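G-protein alpha subunit Galpha7 (Naegleria fowleri, PDB 6NE6) probably binds and hydrolyses GTP as the alpha subunit of a heterotrimeric G protein, acting as a molecular switch in signalling. Local coordinates at residues S20-I32 / T304-E316. Numbering follows the deposited sequence.
Sequences SGKSTIFKQMRLI and TALDKANLKERLE
T24, in the first turn of the helix 22-32 that follows the probable P-loop, sets its methyl CG2 against two residues of the turn 304-307: CG2 lies 3.7 Å from A305 CB, and L306 CD2 reaches back to the same methyl. I25 meets A305 from the neighbouring position; its CG1 lies on A305 CB and, together with CG2, also reaches L311 CD1, the side chains of I25 and L311 crossing at about a right angle. Q28 forms the polar centre of the contact. Its chain bends at chi2 (-78°), which turns the terminal amide back onto the turn 304-307. NE2 donates to A305 O at 3.0 Å, nearly in its own amide plane and onto a carbonyl lone pair, with an N-H...O angle of 158°. On the other branch of the amide, OE1 takes a weak bond from K308 NZ at 3.4 Å; nearer the backbone, Q28 CB packs on L311 CD2 at 3.5 Å. M29, bent at chi2 and chi3, carries its sulfur SD to L315 CD1 (3.4 Å), deeper toward the sheet, where L315 also touches L201. I32 ends the helix between two lysines: its CG1 slides past the methylenes of K308 in the opposite direction, and CD1 packs on K312 CG at 3.6 Å. The helices 22-32 and 308-316 cross almost perpendicularly (-92°), their axes 10.5 Å apart, joining the probable P-loop helix to the C-terminal helix of the Ras-like nucleotide-binding fold. D307, at the N-cap of helix 308-316, accepts from N310 N through OD1. A305 N is held by N248. The chemistry is thus mainly apolar, while NE2 on A305 O and, more weakly, K308 NZ on OE1 together set which way round the Q28 amide lies and tie helix 22-32 to the segment 304-316.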
ATOM      1  N   SER A  20       2.409   2.415   2.518  1.00 15.10           N
ATOM      2  CA  SER A  20       3.032   1.254   3.147  1.00 16.66           C
ATOM      3  C   SER A  20       2.347  -0.056   2.786  1.00 15.31           C
ATOM      4  O   SER A  20       2.942  -1.130   2.969  1.00 13.91           O
ATOM      5  CB  SER A  20       2.999   1.402   4.669  1.00 16.77           C
ATOM      6  OG  SER A  20       1.651   1.367   5.134  1.00 14.56           O
ATOM      7  N   GLY A  21       1.113   0.004   2.302  1.00 14.87           N
ATOM      8  CA  GLY A  21       0.324  -1.187   2.093  1.00 16.14           C
ATOM      9  C   GLY A  21      -0.451  -1.634   3.305  1.00 14.83           C
ATOM     10  O   GLY A  21      -1.055  -2.707   3.270  1.00 14.64           O
ATOM     11  N   LYS A  22      -0.475  -0.840   4.378  1.00 13.70           N
ATOM     12  CA  LYS A  22      -1.235  -1.268   5.545  1.00 17.39           C
ATOM     13  C   LYS A  22      -2.718  -1.421   5.215  1.00 16.14           C
ATOM     14  O   LYS A  22      -3.373  -2.323   5.747  1.00 18.64           O
ATOM     15  CB  LYS A  22      -1.025  -0.305   6.714  1.00 19.19           C
ATOM     16  CG  LYS A  22      -1.670   1.047   6.567  1.00 20.65           C
ATOM     17  CD  LYS A  22      -1.623   1.817   7.911  1.00 24.44           C
ATOM     18  CE  LYS A  22      -2.324   3.166   7.767  1.00 33.27           C
ATOM     19  NZ  LYS A  22      -2.535   3.856   9.071  1.00 46.28           N
ATOM     20  N   SER A  23      -3.258  -0.587   4.316  1.00 17.26           N
ATOM     21  CA  SER A  23      -4.667  -0.750   3.943  1.00 18.43           C
ATOM     22  C   SER A  23      -4.899  -2.035   3.155  1.00 16.46           C
ATOM     23  O   SER A  23      -5.994  -2.614   3.225  1.00 16.92           O
ATOM     24  CB  SER A  23      -5.156   0.460   3.141  1.00 27.42           C
ATOM     25  OG  SER A  23      -4.477   0.560   1.903  1.00 37.37           O
ATOM     26  N   THR A  24      -3.891  -2.498   2.402  1.00 14.77           N
ATOM     27  CA  THR A  24      -3.987  -3.802   1.747  1.00 13.11           C
ATOM     28  C   THR A  24      -4.167  -4.913   2.771  1.00 13.32           C
ATOM     29  O   THR A  24      -4.984  -5.826   2.581  1.00 15.98           O
ATOM     30  CB  THR A  24      -2.730  -4.076   0.914  1.00 16.31           C
ATOM     31  OG1 THR A  24      -2.467  -2.945   0.081  1.00 20.26           O
ATOM     32  CG2 THR A  24      -2.925  -5.323   0.035  1.00 18.68           C
ATOM     33  N   ILE A  25      -3.402  -4.851   3.865  1.00 12.95           N
ATOM     34  CA  ILE A  25      -3.533  -5.833   4.932  1.00 13.91           C
ATOM     35  C   ILE A  25      -4.955  -5.845   5.465  1.00 14.41           C
ATOM     36  O   ILE A  25      -5.545  -6.912   5.671  1.00 13.22           O
ATOM     37  CB  ILE A  25      -2.524  -5.543   6.057  1.00 13.66           C
ATOM     38  CG1 ILE A  25      -1.108  -5.715   5.519  1.00 14.32           C
ATOM     39  CG2 ILE A  25      -2.771  -6.477   7.223  1.00 14.63           C
ATOM     40  CD1 ILE A  25      -0.033  -5.488   6.570  1.00 18.86           C
ATOM     41  N   PHE A  26      -5.513  -4.656   5.725  1.00 13.36           N
ATOM     42  CA  PHE A  26      -6.856  -4.603   6.296  1.00 12.75           C
ATOM     43  C   PHE A  26      -7.879  -5.178   5.323  1.00 15.32           C
ATOM     44  O   PHE A  26      -8.765  -5.938   5.720  1.00 11.82           O
ATOM     45  CB  PHE A  26      -7.244  -3.175   6.691  1.00 10.65           C
ATOM     46  CG  PHE A  26      -8.567  -3.113   7.423  1.00 10.78           C
ATOM     47  CD1 PHE A  26      -8.613  -3.302   8.791  1.00 14.29           C
ATOM     48  CD2 PHE A  26      -9.755  -2.916   6.741  1.00 16.15           C
ATOM     49  CE1 PHE A  26      -9.822  -3.282   9.475  1.00 15.06           C
ATOM     50  CE2 PHE A  26     -10.973  -2.897   7.426  1.00 17.33           C
ATOM     51  CZ  PHE A  26     -10.995  -3.084   8.796  1.00 16.46           C
ATOM     52  N   LYS A  27      -7.783  -4.811   4.045  1.00 14.92           N
ATOM     53  CA  LYS A  27      -8.763  -5.295   3.079  1.00 15.68           C
ATOM     54  C   LYS A  27      -8.653  -6.799   2.882  1.00 16.32           C
ATOM     55  O   LYS A  27      -9.672  -7.486   2.709  1.00 15.12           O
ATOM     56  CB  LYS A  27      -8.610  -4.543   1.756  1.00 14.38           C
ATOM     57  CG  LYS A  27      -9.130  -3.115   1.826  1.00 13.73           C
ATOM     58  CD  LYS A  27      -8.956  -2.387   0.486  1.00 16.66           C
ATOM     59  CE  LYS A  27      -7.477  -2.148   0.153  1.00 20.48           C
ATOM     60  NZ  LYS A  27      -7.327  -1.109  -0.917  1.00 20.23           N
ATOM     61  N   GLN A  28      -7.433  -7.339   2.915  1.00 11.48           N
ATOM     62  CA  GLN A  28      -7.284  -8.787   2.833  1.00 14.49           C
ATOM     63  C   GLN A  28      -7.884  -9.467   4.053  1.00 13.35           C
ATOM     64  O   GLN A  28      -8.496 -10.539   3.935  1.00 15.09           O
ATOM     65  CB  GLN A  28      -5.814  -9.167   2.688  1.00 16.93           C
ATOM     66  CG  GLN A  28      -5.208  -8.748   1.372  1.00 18.26           C
ATOM     67  CD  GLN A  28      -5.575  -9.662   0.206  1.00 17.40           C
ATOM     68  OE1 GLN A  28      -6.741 -10.039   0.020  1.00 20.13           O
ATOM     69  NE2 GLN A  28      -4.575 -10.019  -0.593  1.00 15.45           N
ATOM     70  N   MET A  29      -7.724  -8.857   5.233  1.00 11.51           N
ATOM     71  CA  MET A  29      -8.323  -9.422   6.440  1.00 12.60           C
ATOM     72  C   MET A  29      -9.842  -9.453   6.328  1.00 11.26           C
ATOM     73  O   MET A  29     -10.483 -10.426   6.750  1.00 14.44           O
ATOM     74  CB  MET A  29      -7.891  -8.627   7.675  1.00 15.33           C
ATOM     75  CG  MET A  29      -6.520  -9.030   8.231  1.00 25.24           C
ATOM     76  SD  MET A  29      -6.530 -10.652   9.016  1.00 27.11           S
ATOM     77  CE  MET A  29      -7.226 -10.243  10.617  1.00 25.14           C
ATOM     78  N   ARG A  30     -10.437  -8.398   5.760  1.00 12.25           N
ATOM     79  CA  ARG A  30     -11.875  -8.424   5.488  1.00 14.84           C
ATOM     80  C   ARG A  30     -12.246  -9.645   4.655  1.00 16.12           C
ATOM     81  O   ARG A  30     -13.247 -10.322   4.935  1.00 14.79           O
ATOM     82  CB  ARG A  30     -12.314  -7.142   4.768  1.00 10.70           C
ATOM     83  CG  ARG A  30     -12.372  -5.908   5.662  1.00  9.83           C
ATOM     84  CD  ARG A  30     -13.076  -4.733   4.957  1.00 14.87           C
ATOM     85  NE  ARG A  30     -14.389  -5.122   4.433  1.00 14.32           N
ATOM     86  CZ  ARG A  30     -15.190  -4.316   3.733  1.00 15.50           C
ATOM     87  NH1 ARG A  30     -14.835  -3.058   3.482  1.00 17.21           N
ATOM     88  NH2 ARG A  30     -16.349  -4.766   3.285  1.00 15.34           N
ATOM     89  N   LEU A  31     -11.458  -9.934   3.611  1.00 13.02           N
ATOM     90  CA  LEU A  31     -11.781 -11.058   2.740  1.00 14.99           C
ATOM     91  C   LEU A  31     -11.570 -12.381   3.460  1.00 16.29           C
ATOM     92  O   LEU A  31     -12.395 -13.295   3.336  1.00 19.24           O
ATOM     93  CB  LEU A  31     -10.944 -10.992   1.457  1.00 16.79           C
ATOM     94  CG  LEU A  31     -11.195  -9.733   0.616  1.00 14.10           C
ATOM     95  CD1 LEU A  31     -10.329  -9.710  -0.646  1.00 14.17           C
ATOM     96  CD2 LEU A  31     -12.675  -9.630   0.245  1.00 18.94           C
ATOM     97  N   ILE A  32     -10.501 -12.482   4.258  1.00 15.80           N
ATOM     98  CA  ILE A  32     -10.214 -13.728   4.961  1.00 14.96           C
ATOM     99  C   ILE A  32     -11.351 -14.093   5.901  1.00 15.75           C
ATOM    100  O   ILE A  32     -11.670 -15.281   6.078  1.00 18.44           O
ATOM    101  CB  ILE A  32      -8.867 -13.606   5.698  1.00 18.03           C
ATOM    102  CG1 ILE A  32      -7.715 -13.584   4.685  1.00 17.75           C
ATOM    103  CG2 ILE A  32      -8.665 -14.764   6.670  1.00 20.73           C
ATOM    104  CD1 ILE A  32      -6.408 -13.090   5.293  1.00 19.44           C
ATOM    105  N   THR A 304       3.978 -10.164   1.942  1.00 12.54           N
ATOM    106  CA  THR A 304       3.415  -9.595   0.722  1.00 11.56           C
ATOM    107  C   THR A 304       1.911  -9.571   0.939  1.00 12.14           C
ATOM    108  O   THR A 304       1.248 -10.600   0.802  1.00 15.30           O
ATOM    109  CB  THR A 304       3.795 -10.406  -0.510  1.00 15.04           C
ATOM    110  OG1 THR A 304       5.221 -10.419  -0.636  1.00 14.80           O
ATOM    111  CG2 THR A 304       3.198  -9.763  -1.766  1.00 17.69           C
ATOM    112  N   ALA A 305       1.386  -8.401   1.306  1.00 12.99           N
ATOM    113  CA  ALA A 305      -0.029  -8.299   1.647  1.00 15.88           C
ATOM    114  C   ALA A 305      -0.928  -8.665   0.474  1.00 15.59           C
ATOM    115  O   ALA A 305      -2.039  -9.159   0.681  1.00 14.71           O
ATOM    116  CB  ALA A 305      -0.351  -6.882   2.136  1.00 17.52           C
ATOM    117  N   LEU A 306      -0.472  -8.446  -0.762  1.00 12.89           N
ATOM    118  CA  LEU A 306      -1.283  -8.812  -1.918  1.00 16.61           C
ATOM    119  C   LEU A 306      -1.382 -10.323  -2.094  1.00 15.76           C
ATOM    120  O   LEU A 306      -2.251 -10.796  -2.834  1.00 19.54           O
ATOM    121  CB  LEU A 306      -0.719  -8.161  -3.184  1.00 18.22           C
ATOM    122  CG  LEU A 306      -0.864  -6.642  -3.267  1.00 17.75           C
ATOM    123  CD1 LEU A 306      -0.044  -6.094  -4.435  1.00 22.91           C
ATOM    124  CD2 LEU A 306      -2.340  -6.274  -3.461  1.00 17.23           C
ATOM    125  N   ASP A 307      -0.519 -11.085  -1.425  1.00 15.18           N
ATOM    126  CA  ASP A 307      -0.578 -12.550  -1.448  1.00 15.97           C
ATOM    127  C   ASP A 307      -1.386 -12.999  -0.237  1.00 18.71           C
ATOM    128  O   ASP A 307      -0.858 -13.091   0.877  1.00 20.18           O
ATOM    129  CB  ASP A 307       0.832 -13.140  -1.432  1.00 18.07           C
ATOM    130  CG  ASP A 307       0.838 -14.671  -1.479  1.00 26.98           C
ATOM    131  OD1 ASP A 307      -0.174 -15.307  -1.134  1.00 25.34           O
ATOM    132  OD2 ASP A 307       1.877 -15.244  -1.859  1.00 30.48           O
ATOM    133  N   LYS A 308      -2.667 -13.305  -0.456  1.00 18.82           N
ATOM    134  CA  LYS A 308      -3.549 -13.549   0.684  1.00 22.05           C
ATOM    135  C   LYS A 308      -3.079 -14.748   1.501  1.00 15.86           C
ATOM    136  O   LYS A 308      -3.118 -14.714   2.736  1.00 20.88           O
ATOM    137  CB  LYS A 308      -4.991 -13.736   0.210  1.00 23.50           C
ATOM    138  CG  LYS A 308      -5.963 -14.067   1.337  1.00 24.35           C
ATOM    139  CD  LYS A 308      -7.275 -14.591   0.783  1.00 32.95           C
ATOM    140  CE  LYS A 308      -8.161 -13.461   0.312  1.00 41.96           C
ATOM    141  NZ  LYS A 308      -7.846 -13.013  -1.072  1.00 41.71           N
ATOM    142  N   ALA A 309      -2.596 -15.807   0.834  1.00 18.39           N
ATOM    143  CA  ALA A 309      -2.120 -16.981   1.564  1.00 19.47           C
ATOM    144  C   ALA A 309      -0.888 -16.659   2.403  1.00 19.79           C
ATOM    145  O   ALA A 309      -0.761 -17.147   3.531  1.00 22.30           O
ATOM    146  CB  ALA A 309      -1.822 -18.128   0.597  1.00 27.13           C
ATOM    147  N   ASN A 310       0.034 -15.853   1.867  1.00 19.01           N
ATOM    148  CA  ASN A 310       1.217 -15.464   2.634  1.00 21.82           C
ATOM    149  C   ASN A 310       0.835 -14.574   3.805  1.00 18.79           C
ATOM    150  O   ASN A 310       1.367 -14.730   4.910  1.00 19.42           O
ATOM    151  CB  ASN A 310       2.229 -14.747   1.731  1.00 22.31           C
ATOM    152  CG  ASN A 310       3.492 -14.295   2.481  1.00 21.92           C
ATOM    153  OD1 ASN A 310       3.766 -13.093   2.616  1.00 24.34           O
ATOM    154  ND2 ASN A 310       4.272 -15.257   2.955  1.00 27.40           N
ATOM    155  N   LEU A 311      -0.081 -13.632   3.577  1.00 17.22           N
ATOM    156  CA  LEU A 311      -0.491 -12.734   4.649  1.00 18.04           C
ATOM    157  C   LEU A 311      -1.155 -13.515   5.772  1.00 20.05           C
ATOM    158  O   LEU A 311      -0.886 -13.270   6.952  1.00 17.84           O
ATOM    159  CB  LEU A 311      -1.423 -11.660   4.107  1.00 20.45           C
ATOM    160  CG  LEU A 311      -1.924 -10.642   5.133  1.00 24.70           C
ATOM    161  CD1 LEU A 311      -0.773  -9.884   5.799  1.00 23.80           C
ATOM    162  CD2 LEU A 311      -2.884  -9.686   4.475  1.00 24.31           C
ATOM    163  N   LYS A 312      -2.027 -14.463   5.416  1.00 19.14           N
ATOM    164  CA  LYS A 312      -2.662 -15.316   6.418  1.00 20.90           C
ATOM    165  C   LYS A 312      -1.625 -16.025   7.276  1.00 23.14           C
ATOM    166  O   LYS A 312      -1.754 -16.085   8.504  1.00 26.41           O
ATOM    167  CB  LYS A 312      -3.568 -16.331   5.721  1.00 25.73           C
ATOM    168  CG  LYS A 312      -5.024 -16.278   6.122  1.00 40.02           C
ATOM    169  CD  LYS A 312      -5.889 -17.043   5.124  1.00 44.25           C
ATOM    170  CE  LYS A 312      -5.436 -18.489   4.987  1.00 45.94           C
ATOM    171  NZ  LYS A 312      -6.278 -19.261   4.022  1.00 51.59           N
ATOM    172  N   GLU A 313      -0.593 -16.577   6.640  1.00 19.03           N
ATOM    173  CA  GLU A 313       0.434 -17.315   7.361  1.00 18.05           C
ATOM    174  C   GLU A 313       1.186 -16.405   8.324  1.00 20.10           C
ATOM    175  O   GLU A 313       1.418 -16.766   9.489  1.00 18.22           O
ATOM    176  CB  GLU A 313       1.384 -17.966   6.354  1.00 22.28           C
ATOM    177  CG  GLU A 313       2.555 -18.714   6.954  1.00 35.42           C
ATOM    178  CD  GLU A 313       3.382 -19.397   5.885  1.00 43.76           C
ATOM    179  OE1 GLU A 313       2.780 -20.000   4.972  1.00 48.31           O
ATOM    180  OE2 GLU A 313       4.627 -19.313   5.942  1.00 50.67           O
ATOM    181  N   ARG A 314       1.575 -15.217   7.856  1.00 18.57           N
ATOM    182  CA  ARG A 314       2.305 -14.294   8.716  1.00 20.20           C
ATOM    183  C   ARG A 314       1.425 -13.784   9.848  1.00 15.30           C
ATOM    184  O   ARG A 314       1.895 -13.622  10.982  1.00 17.41           O
ATOM    185  CB  ARG A 314       2.847 -13.124   7.894  1.00 22.96           C
ATOM    186  CG  ARG A 314       3.840 -13.525   6.810  1.00 21.48           C
ATOM    187  CD  ARG A 314       5.228 -13.872   7.366  1.00 25.49           C
ATOM    188  NE  ARG A 314       6.060 -14.415   6.293  1.00 29.47           N
ATOM    189  CZ  ARG A 314       6.105 -15.705   5.976  1.00 36.71           C
ATOM    190  NH1 ARG A 314       5.395 -16.576   6.675  1.00 27.54           N
ATOM    191  NH2 ARG A 314       6.861 -16.128   4.974  1.00 38.34           N
ATOM    192  N   LEU A 315       0.140 -13.537   9.572  1.00 17.83           N
ATOM    193  CA  LEU A 315      -0.725 -13.022  10.629  1.00 19.02           C
ATOM    194  C   LEU A 315      -0.990 -14.086  11.685  1.00 20.10           C
ATOM    195  O   LEU A 315      -1.112 -13.760  12.872  1.00 18.85           O
ATOM    196  CB  LEU A 315      -2.037 -12.502  10.040  1.00 19.78           C
ATOM    197  CG  LEU A 315      -1.837 -11.227   9.207  1.00 28.06           C
ATOM    198  CD1 LEU A 315      -3.131 -10.804   8.528  1.00 32.70           C
ATOM    199  CD2 LEU A 315      -1.272 -10.087  10.042  1.00 26.59           C
ATOM    200  N   GLU A 316      -1.054 -15.358  11.275  1.00 17.63           N
ATOM    201  CA  GLU A 316      -1.179 -16.447  12.234  1.00 18.51           C
ATOM    202  C   GLU A 316       0.061 -16.548  13.114  1.00 19.40           C
ATOM    203  O   GLU A 316      -0.043 -16.840  14.311  1.00 19.25           O
ATOM    204  CB  GLU A 316      -1.428 -17.768  11.501  1.00 24.59           C
TER